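PDB 7CIW: agmatine N-acetyltransferase from Drosophila melanogaster, which transfers the acetyl group of acetyl-CoA to the amine of agmatine and probably acylates arylalkylamines such as serotonin and dopamine as well. Local coordinates for residues Phe25-Tyr30 with Ala48-Leu53; Glu34-Gly39 with Leu104-Ala109; Arg118-Pro123 with Thr211-Leu216; Val162-Thr167 with Arg173-Leu178. The protein carries 1 engineered substitution. All blocks are in the same frame, centred on the assembly; numbering follows the deposited sequence.

Contact 1: residues Phe25-Tyr30 with Ala48-Leu53. With G0R (N-(4-carbamimidamidobutyl)ethanamide), chain C; COA (coenzyme A), chain B.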
# COMPACT_ATOMS: atom_id res chain seq x y z
N PHE A 25 4.61 -8.80 11.39
CA PHE A 25 5.62 -8.37 10.43
C PHE A 25 5.43 -6.90 10.06
O PHE A 25 6.39 -6.13 10.02
CB PHE A 25 5.58 -9.23 9.16
CG PHE A 25 6.39 -8.66 8.03
CD1 PHE A 25 7.77 -8.82 8.00
CD2 PHE A 25 5.78 -7.90 7.04
CE1 PHE A 25 8.52 -8.26 6.97
CE2 PHE A 25 6.54 -7.34 6.02
CZ PHE A 25 7.91 -7.52 5.99
N LEU A 26 4.19 -6.50 9.75
CA LEU A 26 3.95 -5.12 9.36
C LEU A 26 4.37 -4.15 10.45
O LEU A 26 4.96 -3.10 10.16
CB LEU A 26 2.47 -4.91 9.00
CG LEU A 26 1.96 -5.66 7.77
CD1 LEU A 26 0.45 -5.45 7.62
CD2 LEU A 26 2.69 -5.19 6.51
N LEU A 27 4.08 -4.47 11.71
CA LEU A 27 4.47 -3.57 12.80
C LEU A 27 5.99 -3.52 12.98
O LEU A 27 6.51 -2.51 13.46
CB LEU A 27 3.80 -4.01 14.10
CG LEU A 27 2.29 -3.78 14.06
CD1 LEU A 27 1.58 -4.52 15.17
CD2 LEU A 27 1.99 -2.27 14.13
N ALA A 28 6.70 -4.57 12.59
CA ALA A 28 8.15 -4.59 12.78
C ALA A 28 8.91 -3.91 11.65
O ALA A 28 9.90 -3.22 11.91
CB ALA A 28 8.64 -6.04 12.92
N HIS A 29 8.48 -4.09 10.40
CA HIS A 29 9.31 -3.74 9.25
C HIS A 29 8.61 -2.95 8.17
O HIS A 29 9.26 -2.55 7.20
CB HIS A 29 9.91 -5.01 8.63
CG HIS A 29 10.83 -5.75 9.55
ND1 HIS A 29 11.89 -5.14 10.19
CD2 HIS A 29 10.82 -7.04 9.97
CE1 HIS A 29 12.50 -6.03 10.95
NE2 HIS A 29 11.88 -7.19 10.84
N TYR A 30 7.31 -2.71 8.30
CA TYR A 30 6.59 -1.86 7.36
C TYR A 30 6.25 -0.52 8.00
O TYR A 30 6.75 0.53 7.57
CB TYR A 30 5.31 -2.55 6.88
CG TYR A 30 4.41 -1.65 6.07
CD1 TYR A 30 4.75 -1.30 4.76
CD2 TYR A 30 3.23 -1.15 6.60
CE1 TYR A 30 3.93 -0.47 4.01
CE2 TYR A 30 2.40 -0.31 5.85
CZ TYR A 30 2.77 0.02 4.56
OH TYR A 30 1.95 0.84 3.82
N ALA A 48 -7.72 1.24 13.86
CA ALA A 48 -8.47 1.30 12.62
C ALA A 48 -7.56 1.18 11.40
O ALA A 48 -7.96 0.60 10.38
CB ALA A 48 -9.28 2.60 12.56
N ASP A 49 -6.35 1.72 11.50
CA ASP A 49 -5.34 1.59 10.45
C ASP A 49 -4.99 0.12 10.22
O ASP A 49 -5.12 -0.40 9.10
CB ASP A 49 -4.11 2.40 10.88
CG ASP A 49 -3.00 2.47 9.82
OD1 ASP A 49 -2.90 1.57 8.95
OD2 ASP A 49 -2.20 3.42 9.90
N LYS A 50 -4.58 -0.56 11.28
CA LYS A 50 -4.27 -1.99 11.20
C LYS A 50 -5.47 -2.79 10.71
O LYS A 50 -5.34 -3.69 9.88
CB LYS A 50 -3.83 -2.50 12.57
CG LYS A 50 -2.62 -1.75 13.13
CD LYS A 50 -2.12 -2.30 14.47
CE LYS A 50 -3.07 -1.95 15.60
NZ LYS A 50 -2.54 -2.43 16.93
N GLU A 51 -6.66 -2.47 11.23
CA GLU A 51 -7.86 -3.21 10.84
C GLU A 51 -8.16 -3.05 9.36
O GLU A 51 -8.59 -4.01 8.70
CB GLU A 51 -9.04 -2.75 11.69
CG GLU A 51 -9.01 -3.29 13.11
CD GLU A 51 -10.20 -2.84 13.93
OE1 GLU A 51 -11.28 -2.61 13.34
OE2 GLU A 51 -10.05 -2.71 15.17
N PHE A 52 -7.94 -1.86 8.81
CA PHE A 52 -8.20 -1.68 7.38
C PHE A 52 -7.28 -2.55 6.55
O PHE A 52 -7.72 -3.20 5.59
CB PHE A 52 -8.04 -0.23 6.96
CG PHE A 52 -7.99 -0.08 5.47
CD1 PHE A 52 -9.11 -0.42 4.71
CD2 PHE A 52 -6.83 0.28 4.82
CE1 PHE A 52 -9.08 -0.33 3.33
CE2 PHE A 52 -6.80 0.37 3.43
CZ PHE A 52 -7.94 0.06 2.69
N LEU A 53 -5.98 -2.57 6.87
CA LEU A 53 -5.08 -3.44 6.13
C LEU A 53 -5.57 -4.87 6.18
O LEU A 53 -5.66 -5.55 5.14
CB LEU A 53 -3.65 -3.32 6.67
CG LEU A 53 -2.91 -2.04 6.28
CD1 LEU A 53 -1.42 -2.18 6.54
CD2 LEU A 53 -3.17 -1.70 4.81
C10 G0R C . -1.28 3.01 6.25
N12 G0R C . -0.50 3.65 7.31
C1 G0R C . 2.24 0.40 -1.03
C2 G0R C . 2.26 1.25 0.24
C5 G0R C . 1.63 3.40 1.41
C6 G0R C . 0.26 3.38 2.09
C7 G0R C . 0.15 4.41 3.22
C8 G0R C . 0.23 3.85 4.65
N4 G0R C . 1.63 2.55 0.23
N9 G0R C . -0.94 3.11 5.04
N11 G0R C . -2.45 2.25 6.58
O3 G0R C . 2.78 0.83 1.23
N1A COA B . 16.22 2.20 2.50
C2A COA B . 17.43 2.30 1.87
N3A COA B . 17.66 1.62 0.70
C4A COA B . 16.71 0.84 0.17
C5A COA B . 15.53 0.73 0.80
C6A COA B . 15.29 1.42 1.97
N6A COA B . 14.19 1.62 2.99
N7A COA B . 14.72 -0.10 0.09
C8A COA B . 15.40 -0.52 -0.98
N9A COA B . 16.61 0.06 -0.94
C1B COA B . 17.71 -0.01 -1.70
C2B COA B . 18.16 -1.50 -1.69
O2B COA B . 18.97 -1.83 -0.49
C3B COA B . 18.79 -1.69 -2.86
O3B COA B . 20.11 -1.10 -2.95
P3B COA B . 21.52 -1.92 -2.60
O7A COA B . 21.36 -3.40 -2.92
O8A COA B . 22.69 -1.28 -3.35
O9A COA B . 21.72 -1.74 -1.10
C4B COA B . 17.93 -0.79 -3.91
O4B COA B . 17.37 0.19 -3.21
C5B COA B . 16.91 -1.61 -4.67
O5B COA B . 16.28 -2.48 -3.74
P1A COA B . 14.79 -3.16 -4.07
O1A COA B . 14.06 -2.48 -5.23
O2A COA B . 14.96 -4.66 -4.27
O3A COA B . 13.92 -2.86 -2.72
P2A COA B . 13.03 -3.94 -1.85
O4A COA B . 13.93 -4.92 -1.17
O5A COA B . 11.99 -4.58 -2.74
O6A COA B . 12.36 -2.93 -0.74
CBP COA B . 10.60 -1.58 -0.06
CCP COA B . 11.56 -1.88 -1.19
CDP COA B . 9.60 -2.78 0.04
CEP COA B . 9.83 -0.29 -0.36
CAP COA B . 11.41 -1.39 1.21
OAP COA B . 12.17 -0.21 1.09
C9P COA B . 10.55 -1.25 2.49
O9P COA B . 10.05 -2.19 3.03
N8P COA B . 10.40 0.07 3.07
C7P COA B . 9.65 0.28 4.32
C6P COA B . 8.07 0.28 4.16
C5P COA B . 7.76 1.20 3.01
O5P COA B . 8.14 2.34 2.98
N4P COA B . 6.93 0.60 1.92
C3P COA B . 6.56 1.30 0.70
C2P COA B . 5.59 2.46 0.94
S1P COA B . 5.17 2.91 -0.77
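L26 and L53 meet methyl to methyl between helix 25-30 and helix 48-53; the axes of these two segments come no closer than 12.4 Å and run at 109° to each other. The apolar contact is carried by long side chains bridging that gap: CD1 of L26 lies 3.9 Å from CD1 of L53, and the same L53 methyl sits 4.3 Å from CE2 of Y30, oblique to the ring. Nearer the surface, CD2 of L27 rests on CD of K50 at 4.1 Å, the two chains crossing at about a right angle.

One polar side chain from each helix, Y30 and D49, binds the acetylagmatine. With CG anti to the backbone N (chi1 172°), the Y30 ring reaches into the cleft, and its OH donates to the acetyl oxygen O3 at 2.7 Å. D49 takes the guanidinium end: N11 reaches OD1 at 2.5 Å in a fairly straight bond, while N12 reaches OD2 at 3.1 Å. Y31 OH also bonds to OD1, which should help hold the carboxylate in place. The backbone O of Y30 lies against C6P of coenzyme A. Y30 and D49 thus line the acceptor pocket of this GNAT fold, holding the acetylated product at its acetyl and guanidinium ends.

Contact 2: residues Glu34-Gly39 with Leu104-Ala109. With G0R (N-(4-carbamimidamidobutyl)ethanamide), chain C.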
# COMPACT_ATOMS: atom_id res chain seq x y z
N GLU A 34 7.44 3.28 6.85
CA GLU A 34 6.53 3.80 5.84
C GLU A 34 6.35 5.30 6.04
O GLU A 34 6.04 5.73 7.17
CB GLU A 34 5.19 3.07 5.91
CG GLU A 34 4.29 3.35 4.72
CD GLU A 34 3.57 4.66 4.87
OE1 GLU A 34 3.01 4.89 5.95
OE2 GLU A 34 3.59 5.47 3.91
N PRO A 35 6.55 6.12 5.01
CA PRO A 35 6.60 7.58 5.24
C PRO A 35 5.37 8.20 5.88
O PRO A 35 5.53 9.08 6.73
CB PRO A 35 6.87 8.13 3.84
CG PRO A 35 7.72 7.06 3.20
CD PRO A 35 7.12 5.76 3.70
N LEU A 36 4.13 7.83 5.51
CA LEU A 36 2.98 8.45 6.19
C LEU A 36 2.93 8.07 7.66
O LEU A 36 2.62 8.91 8.51
CB LEU A 36 1.67 8.07 5.53
CG LEU A 36 1.54 8.30 4.03
CD1 LEU A 36 0.08 8.12 3.61
CD2 LEU A 36 2.06 9.70 3.68
N THR A 37 3.21 6.80 7.97
CA THR A 37 3.22 6.35 9.35
C THR A 37 4.36 6.98 10.13
O THR A 37 4.18 7.38 11.29
CB THR A 37 3.31 4.82 9.38
OG1 THR A 37 2.44 4.28 8.38
CG2 THR A 37 2.88 4.27 10.74
N ALA A 38 5.55 7.07 9.52
CA ALA A 38 6.69 7.68 10.20
C ALA A 38 6.53 9.19 10.32
O ALA A 38 7.16 9.80 11.19
CB ALA A 38 7.98 7.35 9.47
N GLY A 39 5.71 9.79 9.47
CA GLY A 39 5.51 11.22 9.45
C GLY A 39 4.33 11.72 10.26
O GLY A 39 4.00 12.91 10.18
N LEU A 104 -5.47 9.01 6.38
CA LEU A 104 -6.58 8.89 5.45
C LEU A 104 -6.85 10.19 4.70
O LEU A 104 -7.24 10.16 3.53
CB LEU A 104 -7.85 8.46 6.18
CG LEU A 104 -8.04 6.95 6.31
CD1 LEU A 104 -9.25 6.68 7.19
CD2 LEU A 104 -8.20 6.30 4.94
N HIS A 105 -6.66 11.34 5.34
CA HIS A 105 -6.92 12.58 4.61
C HIS A 105 -5.94 12.77 3.46
O HIS A 105 -6.33 13.22 2.37
CB HIS A 105 -6.92 13.78 5.56
CG HIS A 105 -8.26 14.08 6.14
ND1 HIS A 105 -8.69 13.58 7.35
CD2 HIS A 105 -9.29 14.82 5.65
CE1 HIS A 105 -9.91 14.01 7.60
NE2 HIS A 105 -10.31 14.76 6.58
N LEU A 106 -4.68 12.37 3.64
CA LEU A 106 -3.75 12.40 2.52
C LEU A 106 -4.13 11.36 1.46
O LEU A 106 -4.22 11.68 0.27
CB LEU A 106 -2.31 12.17 2.99
CG LEU A 106 -1.32 12.25 1.82
CD1 LEU A 106 -0.16 13.16 2.13
CD2 LEU A 106 -0.84 10.87 1.33
N LEU A 107 -4.38 10.12 1.88
CA LEU A 107 -4.72 9.08 0.92
C LEU A 107 -5.99 9.42 0.15
O LEU A 107 -6.12 9.10 -1.04
CB LEU A 107 -4.85 7.74 1.63
CG LEU A 107 -3.53 7.16 2.15
CD1 LEU A 107 -3.78 5.88 2.94
CD2 LEU A 107 -2.56 6.91 1.01
N SER A 108 -6.95 10.07 0.81
CA SER A 108 -8.19 10.42 0.14
C SER A 108 -7.97 11.55 -0.86
O SER A 108 -8.56 11.54 -1.94
CB SER A 108 -9.25 10.81 1.18
OG SER A 108 -10.42 11.34 0.58
N ALA A 109 -7.13 12.53 -0.50
CA ALA A 109 -6.78 13.56 -1.48
C ALA A 109 -6.18 12.94 -2.73
O ALA A 109 -6.50 13.35 -3.85
CB ALA A 109 -5.82 14.58 -0.87
C10 G0R C . -1.28 3.01 6.25
N12 G0R C . -0.50 3.65 7.31
C1 G0R C . 2.24 0.40 -1.03
C2 G0R C . 2.26 1.25 0.24
C5 G0R C . 1.63 3.40 1.41
C6 G0R C . 0.26 3.38 2.09
C7 G0R C . 0.15 4.41 3.22
C8 G0R C . 0.23 3.85 4.65
N4 G0R C . 1.63 2.55 0.23
N9 G0R C . -0.94 3.11 5.04
N11 G0R C . -2.45 2.25 6.58
O3 G0R C . 2.78 0.83 1.23
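L36, which lines the acceptor pocket of this GNAT fold, reaches across from helix 35-38 to L106 and L107 on helix 99-114. Its CG stands anti to the carbonyl carbon (chi1 -53°), which sends both methyls toward the longer helix. CD1 does most of the work: it lies 3.7 Å from CD2 of L106 and 3.9 Å from CD2 of L107, and it also touches C7 of the acetylagmatine butyl chain. The L36 and L106 side chains pass at a slant, and CD2 of L36 adds a second touch on the same L106 methyl.

E34 is the N-cap of helix 35-38. Its chain, extended at chi1 and bent at chi2 (-81°), folds the carboxylate back over the first turn. There OE2 accepts from L36 N, met from above the carboxylate plane, and also bonds to T167 OG1. The backbone of L36 is thus fixed by the same group that lies beside the ligand, with C8 of acetylagmatine 3.2 Å from E34 OE1. T37 OG1 receives a weak bond from the guanidinium N12. Two donors from T37 share E34 OE1: N at 2.8 Å, from above the plane, and OG1 at 2.6 Å, nearly along the C-O axis.

Contact 3: residues Arg118-Pro123 with Thr211-Leu216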
# COMPACT_ATOMS: atom_id res chain seq x y z
N ARG A 118 -12.37 6.36 -13.61
CA ARG A 118 -12.82 7.36 -14.58
C ARG A 118 -11.69 7.75 -15.53
O ARG A 118 -11.92 7.94 -16.73
CB ARG A 118 -13.34 8.59 -13.86
CG ARG A 118 -14.52 8.31 -12.97
CD ARG A 118 -15.23 9.58 -12.54
NE ARG A 118 -16.52 9.27 -11.94
CZ ARG A 118 -16.67 8.69 -10.76
NH1 ARG A 118 -15.60 8.37 -10.03
NH2 ARG A 118 -17.89 8.43 -10.29
N ARG A 119 -10.48 7.89 -15.00
CA ARG A 119 -9.36 8.34 -15.81
C ARG A 119 -9.10 7.40 -16.98
O ARG A 119 -8.86 7.86 -18.11
CB ARG A 119 -8.10 8.47 -14.94
CG ARG A 119 -6.83 8.84 -15.70
CD ARG A 119 -5.62 8.81 -14.76
NE ARG A 119 -5.72 9.82 -13.70
CZ ARG A 119 -5.03 10.96 -13.68
NH1 ARG A 119 -4.17 11.24 -14.65
NH2 ARG A 119 -5.20 11.82 -12.68
N PHE A 120 -9.15 6.09 -16.75
CA PHE A 120 -8.83 5.10 -17.78
C PHE A 120 -10.05 4.33 -18.28
O PHE A 120 -9.88 3.36 -19.03
CB PHE A 120 -7.77 4.12 -17.25
CG PHE A 120 -6.43 4.76 -16.97
CD1 PHE A 120 -5.95 4.86 -15.67
CD2 PHE A 120 -5.68 5.29 -18.01
CE1 PHE A 120 -4.73 5.46 -15.41
CE2 PHE A 120 -4.46 5.89 -17.76
CZ PHE A 120 -3.98 5.98 -16.46
N SER A 121 -11.26 4.73 -17.88
CA SER A 121 -12.50 4.04 -18.26
C SER A 121 -12.40 2.53 -18.01
O SER A 121 -12.65 1.72 -18.90
CB SER A 121 -12.87 4.32 -19.72
OG SER A 121 -13.66 5.50 -19.84
N VAL A 122 -12.02 2.16 -16.80
CA VAL A 122 -12.01 0.75 -16.41
C VAL A 122 -13.02 0.58 -15.28
O VAL A 122 -13.24 1.52 -14.51
CB VAL A 122 -10.62 0.26 -15.97
CG1 VAL A 122 -9.65 0.26 -17.15
CG2 VAL A 122 -10.10 1.14 -14.84
N PRO A 123 -13.63 -0.60 -15.12
CA PRO A 123 -14.67 -0.75 -14.10
C PRO A 123 -14.14 -0.87 -12.69
O PRO A 123 -14.90 -0.62 -11.74
CB PRO A 123 -15.39 -2.04 -14.52
CG PRO A 123 -14.41 -2.78 -15.33
CD PRO A 123 -13.55 -1.77 -16.02
N THR A 211 1.79 8.33 -7.32
CA THR A 211 0.87 7.24 -7.65
C THR A 211 1.20 6.67 -9.02
O THR A 211 1.31 7.42 -10.00
CB THR A 211 -0.57 7.73 -7.60
OG1 THR A 211 -0.85 8.19 -6.28
CG2 THR A 211 -1.54 6.59 -7.93
N PHE A 212 1.36 5.35 -9.08
CA PHE A 212 1.68 4.64 -10.31
C PHE A 212 0.58 3.63 -10.62
O PHE A 212 -0.08 3.11 -9.72
CB PHE A 212 3.01 3.89 -10.18
CG PHE A 212 4.23 4.76 -10.13
CD1 PHE A 212 4.63 5.37 -8.94
CD2 PHE A 212 5.01 4.92 -11.26
CE1 PHE A 212 5.77 6.15 -8.91
CE2 PHE A 212 6.15 5.70 -11.23
CZ PHE A 212 6.53 6.32 -10.05
N VAL A 213 0.41 3.35 -11.92
CA VAL A 213 -0.50 2.31 -12.36
C VAL A 213 0.20 1.38 -13.34
O VAL A 213 1.18 1.73 -14.00
CB VAL A 213 -1.78 2.87 -13.02
CG1 VAL A 213 -2.50 3.81 -12.08
CG2 VAL A 213 -1.43 3.58 -14.33
N LEU A 214 -0.33 0.16 -13.42
CA LEU A 214 0.09 -0.83 -14.39
C LEU A 214 -1.14 -1.34 -15.12
O LEU A 214 -2.10 -1.76 -14.49
CB LEU A 214 0.82 -2.00 -13.72
CG LEU A 214 1.28 -3.10 -14.68
CD1 LEU A 214 2.51 -2.63 -15.48
CD2 LEU A 214 1.57 -4.39 -13.92
N HIS A 215 -1.11 -1.30 -16.45
CA HIS A 215 -2.24 -1.79 -17.23
C HIS A 215 -2.10 -3.29 -17.42
O HIS A 215 -1.06 -3.77 -17.87
CB HIS A 215 -2.31 -1.07 -18.58
CG HIS A 215 -2.52 0.40 -18.45
ND1 HIS A 215 -3.77 0.98 -18.47
CD2 HIS A 215 -1.64 1.41 -18.25
CE1 HIS A 215 -3.66 2.28 -18.30
NE2 HIS A 215 -2.38 2.57 -18.16
N LEU A 216 -3.16 -4.03 -17.07
CA LEU A 216 -3.18 -5.49 -17.17
C LEU A 216 -3.83 -5.95 -18.46
O LEU A 216 -4.70 -5.25 -19.00
CB LEU A 216 -3.93 -6.09 -15.99
CG LEU A 216 -3.30 -5.80 -14.63
CD1 LEU A 216 -4.09 -6.53 -13.55
CD2 LEU A 216 -1.83 -6.22 -14.61
OXT LEU A 216 -3.53 -7.04 -18.95
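F120 and H215 form a T-shaped pair that joins the loop after helix 116-119 to the C-terminal end of strand 208-215, on the central sheet of the GNAT fold. The imidazole presents its edge to a face of the phenyl ring: the planes stand at 88°, the centroids are 4.8 Å apart, and CE1 of H215 comes to 3.6 Å from CD2 of F120, over the rim rather than the centre. V213, two residues earlier on the strand, adds an apolar touch, its CG2 lying 3.9 Å from CE1 of F120 in an oblique approach.

F120 is the first residue past the helix, and its CG, anti to the carbonyl carbon (chi1 -65°), carries the ring toward the strand. L161 of the neighbouring strand packs against both F120 and H215, while V213 also touches I183 on strand 181-187. Farther out, backbone bonds from V213 to Q181 and from L214 to V162 fix the strand between its two neighbours, and R119 fastens its guanidinium to the carbonyls of A113 and T114. The R119 chain also completes the sandwich: its CG sits 3.9 Å above the centre of the F120 ring, on the face opposite H215 CE1.

Contact 4: residues Val162-Thr167 with Arg173-Leu178. With COA (coenzyme A), chain B; G0R (N-(4-carbamimidamidobutyl)ethanamide), chain C.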
# COMPACT_ATOMS: atom_id res chain seq x y z
N VAL A 162 -3.72 -2.07 -12.10
CA VAL A 162 -3.19 -2.09 -10.73
C VAL A 162 -2.74 -0.67 -10.42
O VAL A 162 -2.17 -0.00 -11.28
CB VAL A 162 -2.00 -3.06 -10.57
CG1 VAL A 162 -1.41 -3.00 -9.15
CG2 VAL A 162 -2.41 -4.48 -10.92
N SER A 163 -3.02 -0.20 -9.21
CA SER A 163 -2.56 1.12 -8.77
C SER A 163 -1.85 1.01 -7.44
O SER A 163 -2.08 0.07 -6.67
CB SER A 163 -3.72 2.12 -8.66
OG SER A 163 -4.73 1.65 -7.77
N VAL A 164 -0.98 1.98 -7.16
CA VAL A 164 -0.22 1.97 -5.90
C VAL A 164 0.25 3.39 -5.58
O VAL A 164 0.73 4.10 -6.47
CB VAL A 164 0.95 0.97 -5.99
CG1 VAL A 164 1.90 1.31 -7.16
CG2 VAL A 164 1.72 0.90 -4.66
N ASP A 165 0.06 3.83 -4.33
CA ASP A 165 0.55 5.14 -3.89
C ASP A 165 1.94 4.96 -3.28
O ASP A 165 2.07 4.56 -2.13
CB ASP A 165 -0.39 5.77 -2.85
CG ASP A 165 -1.80 5.95 -3.37
OD1 ASP A 165 -1.97 6.27 -4.56
OD2 ASP A 165 -2.75 5.79 -2.56
N CYS A 166 2.97 5.29 -4.05
CA CYS A 166 4.34 5.17 -3.55
C CYS A 166 4.66 6.39 -2.70
O CYS A 166 5.12 7.43 -3.18
CB CYS A 166 5.31 5.01 -4.71
SG CYS A 166 5.06 3.47 -5.64
N THR A 167 4.37 6.26 -1.41
CA THR A 167 4.76 7.27 -0.44
C THR A 167 6.27 7.29 -0.24
O THR A 167 6.81 8.30 0.23
CB THR A 167 4.04 7.00 0.88
OG1 THR A 167 4.38 5.68 1.33
CG2 THR A 167 2.53 7.06 0.66
N ARG A 173 10.83 3.77 -7.22
CA ARG A 173 11.88 3.23 -8.08
C ARG A 173 11.62 1.77 -8.43
O ARG A 173 11.91 1.32 -9.55
CB ARG A 173 13.23 3.39 -7.40
CG ARG A 173 13.71 4.84 -7.36
CD ARG A 173 14.78 5.01 -6.32
NE ARG A 173 15.02 6.42 -6.04
CZ ARG A 173 15.84 6.86 -5.09
NH1 ARG A 173 16.52 5.99 -4.34
NH2 ARG A 173 15.99 8.16 -4.90
N LEU A 174 11.09 1.00 -7.47
CA LEU A 174 10.77 -0.40 -7.74
C LEU A 174 9.72 -0.53 -8.84
O LEU A 174 9.89 -1.32 -9.78
CB LEU A 174 10.28 -1.07 -6.45
CG LEU A 174 9.52 -2.38 -6.67
CD1 LEU A 174 10.49 -3.40 -7.24
CD2 LEU A 174 8.88 -2.89 -5.40
N VAL A 175 8.63 0.24 -8.76
CA VAL A 175 7.56 0.03 -9.72
C VAL A 175 7.93 0.62 -11.07
O VAL A 175 7.45 0.16 -12.10
CB VAL A 175 6.21 0.57 -9.21
CG1 VAL A 175 5.81 -0.18 -7.95
CG2 VAL A 175 6.28 2.05 -8.92
N GLN A 176 8.80 1.63 -11.09
CA GLN A 176 9.37 2.08 -12.36
C GLN A 176 10.09 0.93 -13.06
O GLN A 176 9.94 0.74 -14.27
CB GLN A 176 10.35 3.22 -12.11
CG GLN A 176 9.72 4.54 -11.83
CD GLN A 176 10.77 5.62 -11.68
OE1 GLN A 176 11.82 5.39 -11.07
NE2 GLN A 176 10.51 6.78 -12.27
N ARG A 177 10.90 0.19 -12.31
CA ARG A 177 11.60 -0.96 -12.87
C ARG A 177 10.62 -2.01 -13.37
O ARG A 177 10.91 -2.72 -14.34
CB ARG A 177 12.54 -1.52 -11.79
CG ARG A 177 12.84 -3.00 -11.85
CD ARG A 177 14.03 -3.30 -10.96
NE ARG A 177 13.67 -3.94 -9.70
CZ ARG A 177 13.90 -3.43 -8.49
NH1 ARG A 177 14.49 -2.24 -8.36
NH2 ARG A 177 13.54 -4.10 -7.41
N LEU A 178 9.45 -2.12 -12.74
CA LEU A 178 8.42 -3.04 -13.20
C LEU A 178 7.64 -2.52 -14.40
O LEU A 178 6.82 -3.27 -14.95
CB LEU A 178 7.45 -3.33 -12.04
CG LEU A 178 8.09 -4.12 -10.90
CD1 LEU A 178 7.10 -4.31 -9.76
CD2 LEU A 178 8.61 -5.47 -11.40
N1A COA B . 16.22 2.20 2.50
C2A COA B . 17.43 2.30 1.87
N3A COA B . 17.66 1.62 0.70
C4A COA B . 16.71 0.84 0.17
C5A COA B . 15.53 0.73 0.80
C6A COA B . 15.29 1.42 1.97
N6A COA B . 14.19 1.62 2.99
N7A COA B . 14.72 -0.10 0.09
C8A COA B . 15.40 -0.52 -0.98
N9A COA B . 16.61 0.06 -0.94
C1B COA B . 17.71 -0.01 -1.70
C2B COA B . 18.16 -1.50 -1.69
O2B COA B . 18.97 -1.83 -0.49
C3B COA B . 18.79 -1.69 -2.86
O3B COA B . 20.11 -1.10 -2.95
P3B COA B . 21.52 -1.92 -2.60
O7A COA B . 21.36 -3.40 -2.92
O8A COA B . 22.69 -1.28 -3.35
O9A COA B . 21.72 -1.74 -1.10
C4B COA B . 17.93 -0.79 -3.91
O4B COA B . 17.37 0.19 -3.21
C5B COA B . 16.91 -1.61 -4.67
O5B COA B . 16.28 -2.48 -3.74
P1A COA B . 14.79 -3.16 -4.07
O1A COA B . 14.06 -2.48 -5.23
O2A COA B . 14.96 -4.66 -4.27
O3A COA B . 13.92 -2.86 -2.72
P2A COA B . 13.03 -3.94 -1.85
O4A COA B . 13.93 -4.92 -1.17
O5A COA B . 11.99 -4.58 -2.74
O6A COA B . 12.36 -2.93 -0.74
CBP COA B . 10.60 -1.58 -0.06
CCP COA B . 11.56 -1.88 -1.19
CDP COA B . 9.60 -2.78 0.04
CEP COA B . 9.83 -0.29 -0.36
CAP COA B . 11.41 -1.39 1.21
OAP COA B . 12.17 -0.21 1.09
C9P COA B . 10.55 -1.25 2.49
O9P COA B . 10.05 -2.19 3.03
N8P COA B . 10.40 0.07 3.07
C7P COA B . 9.65 0.28 4.32
C6P COA B . 8.07 0.28 4.16
C5P COA B . 7.76 1.20 3.01
O5P COA B . 8.14 2.34 2.98
N4P COA B . 6.93 0.60 1.92
C3P COA B . 6.56 1.30 0.70
C2P COA B . 5.59 2.46 0.94
S1P COA B . 5.17 2.91 -0.77
C10 G0R C . -1.28 3.01 6.25
N12 G0R C . -0.50 3.65 7.31
C1 G0R C . 2.24 0.40 -1.03
C2 G0R C . 2.26 1.25 0.24
C5 G0R C . 1.63 3.40 1.41
C6 G0R C . 0.26 3.38 2.09
C7 G0R C . 0.15 4.41 3.22
C8 G0R C . 0.23 3.85 4.65
N4 G0R C . 1.63 2.55 0.23
N9 G0R C . -0.94 3.11 5.04
N11 G0R C . -2.45 2.25 6.58
O3 G0R C . 2.78 0.83 1.23
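V175 has CG1 anti to its carbonyl carbon and CG2 between the backbone N and that carbon (chi1 -63°). In this setting CG2 meets SG of C166 at 3.8 Å, and CG1 makes a looser touch with V164 CG1 at 4.3 Å. This is the strand-to-helix packing, 162-166 against 173-177, of the coenzyme A-binding half of the GNAT fold. F212 of the adjoining strand packs on both C166 and V175, walling in this apolar patch.

Other groups of the two segments meet the ligands. In the inverse gamma turn centred on C166, D165 O, which also takes a weak bond from T167 N, receives a weak one from N4 of acetylagmatine. C166 CA lies 3.7 Å from the thiol sulfur S1P. V164 CG2 rests against the acetyl methyl C1. R177, its chain bent at chi3, reaches the pyrophosphate edge-on: its NH2 donates to O1A of coenzyme A at 2.8 Å and 159°, and NH1 reaches the same oxygen at 3.2 Å.

From the N terminus, helix 19-30 enters contact 1 and the next helix, 35-38, enters contact 2; helix 47-54 then closes contact 1 while contact 2 is still open, so the two cross. Contact 2 closes on helix 99-114, and both touch acetylagmatine. Contact 3 opens at the end of helix 116-119 and closes only at the C terminus; contact 4, between strand 161-166 and helix 169-177, opens and closes within that span, its strand lying next to strand 208-215 of contact 3 in the sheet. T211 OG1 bonds to D165 OD1 between contacts 3 and 4. L36 on T167 and L107 on D165 bring helices 35-38 and 99-114 against the end of strand 161-166.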